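Local coordinates for predicted sugar phosphatases of the HAD superfamily (Cytophaga hutchinsonii, PDB 2HX1), which probably removes phosphate from sugar phosphates, as a magnesium-binding hydrolase of the haloacid dehalogenase (HAD) superfamily, at residues F73-A77 with D78-S82; V180-I184 with G185-T189; D260-E263 with T264-S268; M119-V122 with S123-D126; Q3-F7 with K8-P12. All coordinates share one frame; numbering follows the deposited sequence. Where two conformers were deposited one is given.

From the N terminus, the five contacts follow in series as 5, 1, 4, 2 and 3; each is a local turn or cap, and none nests in or crosses another. Contact 5 starts the helix ahead of strand 16-19, and contact 1 turns the chain into edge strand 80-82 of the six-stranded parallel sheet. Contact 4 turns out of edge strand 117-121 of the five-stranded sheet, while contact 2 links hairpin strand 180-182 to helix 184-195. Contact 3 opens helix 262-269, before the last strand of the six-stranded sheet. Contacts 4 and 5 lie farthest apart, with centres about 49 Å from each other; contacts 3 and 5 approach to about 7 Å between nearest atoms.

Contact 1: F73-A77 with D78-S82; sequences FSITA and DKIIS
Lys79 sends CG to the side of its backbone N (chi1 -50°), and bends at chi2 and chi4 curl its chain back across Thr76 at a slant, while Ile80 and Ile75 both place CG2 anti to the backbone N. These torsions belong to a 3-10 turn that delivers the chain into strand 80-82, an edge strand of the six-stranded parallel sheet of the HAD-type fold. Two successive i to i+3 bonds define the turn, with the spacing of 3-10 winding: Lys79 N donates to Thr76 O at 2.9 Å, and Ile80 N to Ala77 O at 3.2 Å. On the lysine side, NZ stands 3.1 Å from Ser74 O; its weak hydrogen bond goes to Tyr49 OH of the adjacent strand 48-53. On the apolar side, Ile75 and Ile80 cross at about a right angle, CG2 of Ile75 meeting CD1 of Ile80 at 3.9 Å. Helix 60-69 lies against this pair through Tyr67, which touches Ile75, and through Leu63 and Ala64, which touch Ile80. Where the turn gives way to the strand, one water donates to both Ala77 O and Ile80 O, at 2.8 Å from each.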
loop_
_atom_site.group_PDB
_atom_site.type_symbol
_atom_site.label_atom_id
_atom_site.label_comp_id
_atom_site.label_asym_id
_atom_site.label_seq_id
_atom_site.Cartn_x
_atom_site.Cartn_y
_atom_site.Cartn_z
ATOM N N PHE A 73 38.905 -18.477 4.597
ATOM C CA PHE A 73 38.905 -19.896 4.308
ATOM C C PHE A 73 38.108 -20.735 5.287
ATOM O O PHE A 73 37.668 -21.825 4.931
ATOM C CB PHE A 73 40.347 -20.405 4.179
ATOM C CG PHE A 73 41.133 -19.676 3.130
ATOM C CD1 PHE A 73 40.794 -19.804 1.784
ATOM C CD2 PHE A 73 42.183 -18.828 3.475
ATOM C CE1 PHE A 73 41.492 -19.111 0.792
ATOM C CE2 PHE A 73 42.904 -18.132 2.489
ATOM C CZ PHE A 73 42.554 -18.274 1.137
ATOM N N SER A 74 37.866 -20.222 6.490
ATOM C CA SER A 74 37.175 -21.013 7.494
ATOM C C SER A 74 35.680 -21.152 7.232
ATOM O O SER A 74 35.049 -22.039 7.796
ATOM C CB SER A 74 37.417 -20.433 8.896
ATOM O OG SER A 74 36.962 -19.096 9.001
ATOM N N ILE A 75 35.104 -20.288 6.404
ATOM C CA ILE A 75 33.686 -20.413 6.044
ATOM C C ILE A 75 33.535 -21.581 5.071
ATOM O O ILE A 75 34.027 -21.530 3.952
ATOM C CB ILE A 75 33.115 -19.140 5.367
ATOM C CG1 ILE A 75 33.498 -17.864 6.131
ATOM C CG2 ILE A 75 31.596 -19.234 5.243
ATOM C CD1 ILE A 75 32.758 -17.634 7.386
ATOM N N THR A 76 32.866 -22.634 5.521
ATOM C CA THR A 76 32.607 -23.813 4.715
ATOM C C THR A 76 31.134 -23.820 4.296
ATOM O O THR A 76 30.310 -23.138 4.910
ATOM C CB THR A 76 32.971 -25.110 5.516
ATOM O OG1 THR A 76 32.344 -25.091 6.802
ATOM C CG2 THR A 76 34.438 -25.182 5.762
ATOM N N ALA A 77 30.811 -24.583 3.246
ATOM C CA ALA A 77 29.458 -24.610 2.709
ATOM C C ALA A 77 28.456 -25.128 3.731
ATOM O O ALA A 77 27.286 -24.768 3.680
ATOM C CB ALA A 77 29.398 -25.451 1.413
ATOM N N ASP A 78 28.897 -25.989 4.644
ATOM C CA ASP A 78 28.010 -26.494 5.718
ATOM C C ASP A 78 27.594 -25.397 6.715
ATOM O O ASP A 78 26.626 -25.559 7.467
ATOM C CB ASP A 78 28.643 -27.698 6.459
ATOM C CG ASP A 78 29.861 -27.316 7.275
ATOM O OD1 ASP A 78 30.752 -26.665 6.715
ATOM O OD2 ASP A 78 29.931 -27.653 8.479
ATOM N N LYS A 79 28.309 -24.285 6.723
ATOM C CA LYS A 79 28.005 -23.200 7.652
ATOM C C LYS A 79 27.079 -22.160 7.029
ATOM O O LYS A 79 26.657 -21.235 7.718
ATOM C CB LYS A 79 29.287 -22.512 8.099
ATOM C CG LYS A 79 30.382 -23.456 8.589
ATOM C CD LYS A 79 30.616 -23.442 10.089
ATOM C CE LYS A 79 31.977 -24.119 10.435
ATOM N NZ LYS A 79 33.181 -23.654 9.616
ATOM N N ILE A 80 26.792 -22.307 5.730
ATOM C CA ILE A 80 25.956 -21.363 5.004
ATOM C C ILE A 80 24.535 -21.899 4.806
ATOM O O ILE A 80 24.291 -22.851 4.054
ATOM C CB ILE A 80 26.586 -20.972 3.665
ATOM C CG1 ILE A 80 28.028 -20.472 3.897
ATOM C CG2 ILE A 80 25.760 -19.887 2.982
ATOM C CD1 ILE A 80 28.689 -19.846 2.725
ATOM N N ILE A 81 23.602 -21.268 5.492
ATOM C CA ILE A 81 22.194 -21.589 5.357
ATOM C C ILE A 81 21.545 -20.473 4.552
ATOM O O ILE A 81 21.514 -19.333 4.975
ATOM C CB ILE A 81 21.498 -21.689 6.731
ATOM C CG1 ILE A 81 22.266 -22.632 7.679
ATOM C CG2 ILE A 81 20.063 -22.142 6.528
ATOM C CD1 ILE A 81 21.899 -22.440 9.180
ATOM N N SER A 82 21.020 -20.813 3.389
ATOM C CA SER A 82 20.577 -19.837 2.429
ATOM C C SER A 82 19.130 -20.081 2.056
ATOM O O SER A 82 18.690 -21.233 2.019
ATOM C CB SER A 82 21.470 -20.044 1.194
ATOM O OG SER A 82 20.896 -19.542 0.017
HETATM O O HOH W 1 24.599 -25.600 3.790
#

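Contact 2: V180-I184 with G185-T189; sequences VAIAI and GGVAT
Ile182 and Val187 face each other through single methyl branches, CG2 to CG2 at 4.1 Å, across the junction where strand 180-182 runs into helix 184-195. The isoleucine holds CG2 anti to its backbone N while CG1 lies beside that nitrogen (chi1 -61°), which turns the short branch to the helix; the same CG2 rests 3.9 Å from Val187 N. Ile184, one residue into the helix, is set differently. Its CA-CB bond leads away from the following turn, yet the longer branch returns obliquely, and CD1 comes within 4.2 Å of Val187 CB. Val187 therefore meets one isoleucine at a methyl and the other at its branch point. Gly186, just before Val187, brings bare backbone to the Ile182 methyl, its C lying 4.0 Å from CG2.

The backbone bonds start the helix at this point. Ala183 is the N-cap residue, and its O accepts a bond from Val187 N at 2.9 Å, with an N-H...O angle of 154°; a weak, bent bond from Gly186 N shares that oxygen. Ala188 N continues the helical pattern to Ile184 O at 3.0 Å.

A bound HEPES buffer molecule (EPE) lies about 4 Å from the Ala183 side chain. Trp146 and Leu150 of helix 146-159 pack on Val187, and Leu138 of strand 133-138 touches both Ile184 and Val187. Strand 172-174 pairs with 180-182 as a hairpin, while Asn151 of the second subunit bonds to Ile182 N, placing this junction at a subunit interface.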
loop_
_atom_site.group_PDB
_atom_site.type_symbol
_atom_site.label_atom_id
_atom_site.label_comp_id
_atom_site.label_asym_id
_atom_site.label_seq_id
_atom_site.Cartn_x
_atom_site.Cartn_y
_atom_site.Cartn_z
ATOM N N VAL A 180 22.940 2.775 -5.355
ATOM C CA VAL A 180 22.350 1.473 -5.079
ATOM C C VAL A 180 21.948 0.814 -6.411
ATOM O O VAL A 180 22.007 1.432 -7.495
ATOM C CB VAL A 180 21.094 1.557 -4.172
ATOM C CG1 VAL A 180 21.370 2.362 -2.908
ATOM C CG2 VAL A 180 19.917 2.153 -4.932
ATOM N N ALA A 181 21.564 -0.451 -6.315
ATOM C CA ALA A 181 21.078 -1.219 -7.432
ATOM C C ALA A 181 19.822 -1.957 -6.962
ATOM O O ALA A 181 19.700 -2.320 -5.780
ATOM C CB ALA A 181 22.139 -2.210 -7.880
ATOM N N ILE A 182 18.878 -2.125 -7.869
ATOM C CA ILE A 182 17.662 -2.850 -7.573
ATOM C C ILE A 182 18.016 -4.337 -7.500
ATOM O O ILE A 182 18.644 -4.873 -8.421
ATOM C CB ILE A 182 16.603 -2.585 -8.645
ATOM C CG1 ILE A 182 16.249 -1.093 -8.687
ATOM C CG2 ILE A 182 15.359 -3.367 -8.375
ATOM C CD1 ILE A 182 15.493 -0.684 -9.943
ATOM N N ALA A 183 17.627 -4.980 -6.397
ATOM C CA ALA A 183 17.921 -6.395 -6.135
ATOM C C ALA A 183 16.764 -7.214 -6.622
ATOM O O ALA A 183 15.718 -6.670 -6.980
ATOM C CB ALA A 183 18.140 -6.662 -4.657
ATOM N N ILE A 184 16.943 -8.533 -6.636
ATOM C CA ILE A 184 15.916 -9.435 -7.188
ATOM C C ILE A 184 14.577 -9.308 -6.407
ATOM O O ILE A 184 13.484 -9.335 -6.996
ATOM C CB ILE A 184 16.445 -10.876 -7.323
ATOM C CG1 ILE A 184 15.519 -11.706 -8.221
ATOM C CG2 ILE A 184 16.706 -11.543 -5.915
ATOM C CD1 ILE A 184 15.350 -11.155 -9.699
ATOM N N GLY A 185 14.670 -9.091 -5.088
ATOM C CA GLY A 185 13.476 -8.861 -4.276
ATOM C C GLY A 185 12.771 -7.612 -4.695
ATOM O O GLY A 185 11.543 -7.518 -4.637
ATOM N N GLY A 186 13.548 -6.634 -5.121
ATOM C CA GLY A 186 13.007 -5.366 -5.605
ATOM C C GLY A 186 12.333 -5.545 -6.942
ATOM O O GLY A 186 11.303 -4.956 -7.192
ATOM N N VAL A 187 12.908 -6.374 -7.799
ATOM C CA VAL A 187 12.253 -6.724 -9.053
ATOM C C VAL A 187 10.879 -7.370 -8.795
ATOM O O VAL A 187 9.912 -7.064 -9.485
ATOM C CB VAL A 187 13.149 -7.641 -9.917
ATOM C CG1 VAL A 187 12.399 -8.172 -11.170
ATOM C CG2 VAL A 187 14.382 -6.895 -10.324
ATOM N N ALA A 188 10.803 -8.286 -7.826
ATOM C CA ALA A 188 9.525 -8.877 -7.444
ATOM C C ALA A 188 8.590 -7.782 -6.963
ATOM O O ALA A 188 7.438 -7.751 -7.363
ATOM C CB ALA A 188 9.728 -9.957 -6.349
ATOM N N THR A 189 9.091 -6.884 -6.107
ATOM C CA THR A 189 8.290 -5.783 -5.583
ATOM C C THR A 189 7.677 -4.946 -6.721
ATOM O O THR A 189 6.504 -4.547 -6.654
ATOM C CB THR A 189 9.134 -4.885 -4.639
ATOM O OG1 THR A 189 9.503 -5.631 -3.469
ATOM C CG2 THR A 189 8.363 -3.648 -4.220
#

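Contact 3: D260-E263 with T264-S268; sequences DDAE and TKIKS
Lys265 lays its extended chain along Asp261 at the first turn of helix 262-269, where the contacts are of three kinds: backbone bonds, apolar packing and water bridges. The backbone bonds form a regular i to i+4 ladder. Lys265 N reaches Asp261 O at 2.8 Å, with an N-H...O angle of 168°. Ile266 N follows with a 2.8 Å bond to Ala262 O, and Lys267 N with one of 2.9 Å to Glu263 O.

Apolar contact is modest and lies along the same turn. The Lys265 chain, extended beyond CG, places CD 4.0 Å from Asp261 CB, so methylenes touch before the charged ends do. On the buried side, Ile266 places CG1 beside its backbone N (chi1 -68°), and CD1 comes to 4.4 Å from Ala262 CB.

Three waters add bridges. One molecule donates to Asp261 OD2 and accepts from Lys265 NZ at 2.7 Å, joining charged atoms that stay 5.0 Å apart. Another donates to Asp260 O and accepts from Thr264 N at 3.0 Å, serving an amide at the helix start. A third also donates to Asp260 O and bonds to Thr264 OG1.

The helix forms the connection in the beta-alpha-beta unit between strands 248-252 and 275-277. Leu235 of helix 235-245 touches Lys265 and Ile266, Gly1 N bonds to the Glu263 carboxylate, and Thr161 of the third subunit packs on Ile266 and Lys267.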
loop_
_atom_site.group_PDB
_atom_site.type_symbol
_atom_site.label_atom_id
_atom_site.label_comp_id
_atom_site.label_asym_id
_atom_site.label_seq_id
_atom_site.Cartn_x
_atom_site.Cartn_y
_atom_site.Cartn_z
ATOM N N ASP A 260 22.899 7.397 12.781
ATOM C CA ASP A 260 22.070 8.594 12.945
ATOM C C ASP A 260 20.584 8.282 12.879
ATOM O O ASP A 260 19.753 9.061 13.391
ATOM C CB ASP A 260 22.398 9.666 11.877
ATOM C CG ASP A 260 23.790 10.304 12.071
ATOM O OD1 ASP A 260 24.355 10.184 13.173
ATOM O OD2 ASP A 260 24.333 10.912 11.112
ATOM N N ASP A 261 20.245 7.136 12.280
ATOM C CA ASP A 261 18.842 6.759 12.073
ATOM C C ASP A 261 18.346 5.647 12.981
ATOM O O ASP A 261 17.149 5.352 12.985
ATOM C CB ASP A 261 18.641 6.303 10.625
ATOM C CG ASP A 261 19.091 7.329 9.618
ATOM O OD1 ASP A 261 18.805 8.526 9.844
ATOM O OD2 ASP A 261 19.732 6.944 8.611
ATOM N N ALA A 262 19.243 4.998 13.714
ATOM C CA ALA A 262 18.865 3.786 14.436
ATOM C C ALA A 262 17.733 4.006 15.428
ATOM O O ALA A 262 16.778 3.231 15.471
ATOM C CB ALA A 262 20.064 3.184 15.139
ATOM N N GLU A 263 17.836 5.050 16.247
ATOM C CA GLU A 263 16.828 5.252 17.283
ATOM C C GLU A 263 15.467 5.513 16.656
ATOM O O GLU A 263 14.434 4.933 17.041
ATOM C CB GLU A 263 17.206 6.390 18.221
ATOM C CG GLU A 263 18.169 5.981 19.303
ATOM C CD GLU A 263 18.084 6.862 20.550
ATOM O OE1 GLU A 263 17.075 6.757 21.306
ATOM O OE2 GLU A 263 19.044 7.635 20.776
ATOM N N THR A 264 15.483 6.344 15.644
ATOM C CA THR A 264 14.263 6.651 14.901
ATOM C C THR A 264 13.667 5.404 14.239
ATOM O O THR A 264 12.470 5.127 14.395
ATOM C CB THR A 264 14.516 7.796 13.900
ATOM O OG1 THR A 264 14.523 9.021 14.644
ATOM C CG2 THR A 264 13.445 7.865 12.835
ATOM N N LYS A 265 14.486 4.625 13.539
ATOM C CA LYS A 265 13.942 3.445 12.871
ATOM C C LYS A 265 13.451 2.451 13.904
ATOM O O LYS A 265 12.407 1.831 13.701
ATOM C CB LYS A 265 14.930 2.820 11.900
ATOM C CG LYS A 265 15.221 3.691 10.669
ATOM C CD LYS A 265 16.370 3.085 9.846
ATOM C CE LYS A 265 16.382 3.576 8.390
ATOM N NZ LYS A 265 17.250 2.730 7.537
ATOM N N ILE A 266 14.163 2.312 15.029
ATOM C CA ILE A 266 13.741 1.365 16.046
ATOM C C ILE A 266 12.383 1.805 16.638
ATOM O O ILE A 266 11.463 0.990 16.795
ATOM C CB ILE A 266 14.828 1.154 17.112
ATOM C CG1 ILE A 266 16.029 0.439 16.480
ATOM C CG2 ILE A 266 14.291 0.343 18.307
ATOM C CD1 ILE A 266 17.317 0.510 17.297
ATOM N N LYS A 267 12.250 3.100 16.906
ATOM C CA LYS A 267 11.023 3.670 17.458
ATOM C C LYS A 267 9.857 3.597 16.487
ATOM O O LYS A 267 8.728 3.322 16.899
ATOM C CB LYS A 267 11.254 5.128 17.879
ATOM C CG LYS A 267 10.111 5.753 18.694
ATOM C CD LYS A 267 10.577 7.039 19.437
ATOM C CE LYS A 267 9.392 7.832 19.993
ATOM N NZ LYS A 267 9.755 8.894 21.002
ATOM N N SER A 268 10.112 3.858 15.205
ATOM C CA SER A 268 9.022 3.873 14.210
ATOM C C SER A 268 8.509 2.464 13.860
ATOM O O SER A 268 7.328 2.281 13.580
ATOM C CB SER A 268 9.441 4.682 12.985
ATOM O OG SER A 268 10.151 3.883 12.086
HETATM O O HOH W 2 17.785 8.196 15.142
HETATM O O HOH W 3 16.746 10.138 13.333
HETATM O O HOH W 4 19.487 4.092 8.132
#

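Contact 4: M119-V122 with S123-D126; sequences MLPV and SAID
Ala124 presents its CB as a small knob in the angle between Leu120 and Pro121, lying 4.1 Å from Leu120 CD2 and 4.0 Å from Pro121 CG. The hollow is made of one leucine branch and the rim of the proline ring, and a single methyl meets both. Ser123 lies against the same ring from the next position: its OG stands 3.3 Å from Pro121 CG, brought there because chi1 (62°) puts OG between the backbone N and the carbonyl carbon. Leu120 also has a second use, since its other branch leans toward Ile125 and the two CD1 atoms approach to 4.3 Å. Its forked end thus straddles neighbouring residues, one methyl to Ala124 and one to Ile125.

The chain curls through a tight turn at the end of strand 117-121. Ala124 N donates to Pro121 O at 2.9 Å, with an N-H...O angle of 154°, and Ile125 N to Val122 O at 3.0 Å. Both are i to i+3 bonds, consistent with a short 3-10-like winding. Ile125 closes over the turn, its CG1 resting 3.6 Å from Val122 O.

The CB of Val122 is directed away from the turn, and its side chain touches Leu136 of strand 133-138 and Thr153 of helix 146-159. Strand 98-103 pairs with strand 117-121 through the backbone of Leu120 and Val122, while Val133 and Ile130 pack on Ile125, so the turn sits at the edge of the five-stranded parallel sheet beside helix 146-159.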
loop_
_atom_site.group_PDB
_atom_site.type_symbol
_atom_site.label_atom_id
_atom_site.label_comp_id
_atom_site.label_asym_id
_atom_site.label_seq_id
_atom_site.Cartn_x
_atom_site.Cartn_y
_atom_site.Cartn_z
HETATM N N MSE A 119 14.904 -26.142 -16.327
HETATM C CA MSE A 119 15.040 -24.725 -16.058
HETATM C C MSE A 119 15.154 -24.025 -17.408
HETATM O O MSE A 119 15.975 -24.439 -18.235
HETATM C CB MSE A 119 16.330 -24.458 -15.315
HETATM C CG MSE A 119 16.461 -25.131 -13.965
HETATM SE SE MSE A 119 15.197 -24.447 -12.732
HETATM C CE MSE A 119 16.023 -22.635 -12.363
ATOM N N LEU A 120 14.338 -22.983 -17.627
ATOM C CA LEU A 120 14.485 -22.060 -18.787
ATOM C C LEU A 120 14.278 -20.592 -18.379
ATOM O O LEU A 120 13.397 -20.279 -17.563
ATOM C CB LEU A 120 13.467 -22.377 -19.887
ATOM C CG LEU A 120 13.667 -23.598 -20.798
ATOM C CD1 LEU A 120 12.388 -23.870 -21.566
ATOM C CD2 LEU A 120 14.798 -23.381 -21.780
ATOM N N PRO A 121 15.038 -19.678 -18.989
ATOM C CA PRO A 121 14.805 -18.281 -18.690
ATOM C C PRO A 121 13.446 -17.862 -19.223
ATOM O O PRO A 121 12.980 -18.409 -20.244
ATOM C CB PRO A 121 15.907 -17.567 -19.458
ATOM C CG PRO A 121 16.225 -18.474 -20.578
ATOM C CD PRO A 121 16.083 -19.855 -20.003
ATOM N N VAL A 122 12.810 -16.895 -18.568
ATOM C CA VAL A 122 11.538 -16.346 -19.084
ATOM C C VAL A 122 11.633 -15.989 -20.582
ATOM O O VAL A 122 10.672 -16.185 -21.316
ATOM C CB VAL A 122 11.021 -15.138 -18.243
ATOM C CG1 VAL A 122 9.902 -14.397 -18.974
ATOM C CG2 VAL A 122 10.513 -15.619 -16.865
ATOM N N SER A 123 12.799 -15.542 -21.037
ATOM C CA SER A 123 13.018 -15.190 -22.435
ATOM C C SER A 123 12.785 -16.324 -23.424
ATOM O O SER A 123 12.493 -16.070 -24.595
ATOM C CB SER A 123 14.465 -14.757 -22.630
ATOM O OG SER A 123 15.318 -15.834 -22.324
ATOM N N ALA A 124 12.945 -17.566 -22.969
ATOM C CA ALA A 124 12.755 -18.751 -23.827
ATOM C C ALA A 124 11.369 -19.350 -23.716
ATOM O O ALA A 124 11.152 -20.501 -24.155
ATOM C CB ALA A 124 13.812 -19.820 -23.515
ATOM N N ILE A 125 10.428 -18.598 -23.133
ATOM C CA ILE A 125 9.068 -19.064 -22.995
ATOM C C ILE A 125 8.211 -18.369 -24.032
ATOM O O ILE A 125 8.314 -17.153 -24.220
ATOM C CB ILE A 125 8.457 -18.762 -21.615
ATOM C CG1 ILE A 125 9.300 -19.400 -20.513
ATOM C CG2 ILE A 125 6.989 -19.263 -21.557
ATOM C CD1 ILE A 125 9.396 -20.891 -20.581
ATOM N N ASP A 126 7.378 -19.160 -24.705
ATOM C CA ASP A 126 6.454 -18.660 -25.708
ATOM C C ASP A 126 5.249 -19.584 -25.777
ATOM O O ASP A 126 5.158 -20.559 -25.022
ATOM C CB ASP A 126 7.144 -18.634 -27.084
ATOM C CG ASP A 126 7.670 -20.015 -27.521
ATOM O OD1 ASP A 126 7.056 -21.062 -27.174
ATOM O OD2 ASP A 126 8.724 -20.064 -28.208
#

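Contact 5: Q3-F7 with K8-P12; sequences QIESF and KSLLP
Ser6 O, Ser6 OG and Phe7 O accept the backbone N-H groups of Ser9 to Leu11, winding an extended N-terminal stretch into the short, weakly bonded helix 7-10. The motif is a serine N-cap: Ser9 N donates to Ser6 OG at 3.0 Å. Ser6 OG reaches this amide because chi1 (84°) places it between its own backbone N and carbonyl carbon. Ser9 returns the grip through its hydroxyl, which donates to Ser6 O at 2.7 Å, in the carbonyl plane and on a lone pair. Leu10 N bonds to Phe7 O at 3.0 Å, while the reach of Leu11 N to that oxygen is weak.

Phe7 has CG anti to the backbone N (chi1 -175°), and Leu11 crosses its ring obliquely to lay CD2 over one face, 4.0 Å from the centroid and 27° off the normal, a CH-pi contact. Leu229 and Val231 of strand 228-232 also pack on Phe7, and Tyr41 and Leu42 of helix 35-44 on Leu11, which seats the helix against the HAD-type core. Glu5 crosses Leu10 at about a right angle, with its OE2 bonded to His275 of strand 275-277. Its other oxygen, OE1, lies 3.4 Å from Leu10 CD2 and accepts from a water at 2.9 Å that also donates to Ser9 OG.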
loop_
_atom_site.group_PDB
_atom_site.type_symbol
_atom_site.label_atom_id
_atom_site.label_comp_id
_atom_site.label_asym_id
_atom_site.label_seq_id
_atom_site.Cartn_x
_atom_site.Cartn_y
_atom_site.Cartn_z
ATOM N N GLN A 3 22.546 2.284 24.073
ATOM C CA GLN A 3 23.682 1.660 24.696
ATOM C C GLN A 3 24.378 0.863 23.600
ATOM O O GLN A 3 23.795 -0.094 23.078
ATOM C CB GLN A 3 23.259 0.759 25.870
ATOM C CG GLN A 3 24.392 -0.199 26.285
ATOM C CD GLN A 3 24.184 -0.972 27.599
ATOM O OE1 GLN A 3 23.084 -1.447 27.903
ATOM N NE2 GLN A 3 25.277 -1.139 28.355
ATOM N N ILE A 4 25.596 1.276 23.232
ATOM C CA ILE A 4 26.393 0.550 22.249
ATOM C C ILE A 4 27.339 -0.358 23.006
ATOM O O ILE A 4 28.005 0.081 23.952
ATOM C CB ILE A 4 27.151 1.490 21.277
ATOM C CG1 ILE A 4 26.200 2.499 20.623
ATOM C CG2 ILE A 4 27.744 0.706 20.166
ATOM C CD1 ILE A 4 25.233 1.897 19.672
ATOM N N GLU A 5 27.359 -1.627 22.615
ATOM C CA GLU A 5 28.128 -2.665 23.275
ATOM C C GLU A 5 29.141 -3.222 22.294
ATOM O O GLU A 5 28.871 -3.238 21.079
ATOM C CB GLU A 5 27.181 -3.773 23.748
ATOM C CG GLU A 5 26.284 -3.345 24.901
ATOM C CD GLU A 5 25.234 -4.381 25.297
ATOM O OE1 GLU A 5 25.589 -5.329 26.037
ATOM O OE2 GLU A 5 24.047 -4.250 24.897
ATOM N N SER A 6 30.305 -3.673 22.784
ATOM C CA SER A 6 31.276 -4.305 21.888
ATOM C C SER A 6 30.799 -5.692 21.541
ATOM O O SER A 6 30.300 -6.412 22.387
ATOM C CB SER A 6 32.686 -4.391 22.472
ATOM O OG SER A 6 32.820 -5.514 23.278
ATOM N N PHE A 7 30.939 -6.054 20.275
ATOM C CA PHE A 7 30.508 -7.359 19.834
ATOM C C PHE A 7 31.239 -8.447 20.625
ATOM O O PHE A 7 30.607 -9.369 21.152
ATOM C CB PHE A 7 30.707 -7.482 18.328
ATOM C CG PHE A 7 30.178 -8.739 17.772
ATOM C CD1 PHE A 7 28.829 -9.019 17.842
ATOM C CD2 PHE A 7 31.029 -9.665 17.204
ATOM C CE1 PHE A 7 28.320 -10.208 17.331
ATOM C CE2 PHE A 7 30.537 -10.848 16.689
ATOM C CZ PHE A 7 29.164 -11.115 16.762
ATOM N N LYS A 8 32.559 -8.308 20.782
ATOM C CA LYS A 8 33.336 -9.247 21.597
ATOM C C LYS A 8 32.681 -9.506 22.955
ATOM O O LYS A 8 32.552 -10.664 23.399
ATOM C CB LYS A 8 34.762 -8.723 21.809
ATOM C CG LYS A 8 35.716 -9.744 22.441
ATOM C CD LYS A 8 37.177 -9.291 22.382
ATOM C CE LYS A 8 38.101 -10.200 23.219
ATOM N NZ LYS A 8 39.363 -9.489 23.659
ATOM N N SER A 9 32.261 -8.425 23.611
ATOM C CA SER A 9 31.715 -8.533 24.969
ATOM C C SER A 9 30.393 -9.355 25.076
ATOM O O SER A 9 30.014 -9.811 26.167
ATOM C CB SER A 9 31.469 -7.150 25.565
ATOM O OG SER A 9 30.234 -6.632 25.092
ATOM N N LEU A 10 29.674 -9.491 23.968
ATOM C CA LEU A 10 28.436 -10.275 23.954
ATOM C C LEU A 10 28.694 -11.761 23.797
ATOM O O LEU A 10 27.895 -12.562 24.257
ATOM C CB LEU A 10 27.469 -9.821 22.825
ATOM C CG LEU A 10 27.191 -8.331 22.650
ATOM C CD1 LEU A 10 26.387 -8.104 21.371
ATOM C CD2 LEU A 10 26.483 -7.750 23.870
ATOM N N LEU A 11 29.790 -12.131 23.140
ATOM C CA LEU A 11 29.954 -13.498 22.659
ATOM C C LEU A 11 29.875 -14.617 23.713
ATOM O O LEU A 11 29.416 -15.698 23.392
ATOM C CB LEU A 11 31.233 -13.615 21.850
ATOM C CG LEU A 11 31.221 -12.759 20.578
ATOM C CD1 LEU A 11 32.507 -12.931 19.836
ATOM C CD2 LEU A 11 30.041 -13.114 19.661
ATOM N N PRO A 12 30.347 -14.372 24.956
ATOM C CA PRO A 12 30.236 -15.354 26.038
ATOM C C PRO A 12 28.834 -15.763 26.437
ATOM O O PRO A 12 28.686 -16.817 27.061
ATOM C CB PRO A 12 30.880 -14.640 27.237
ATOM C CG PRO A 12 31.844 -13.662 26.624
ATOM C CD PRO A 12 31.103 -13.180 25.395
HETATM O O HOH W 5 28.373 -5.945 26.554
#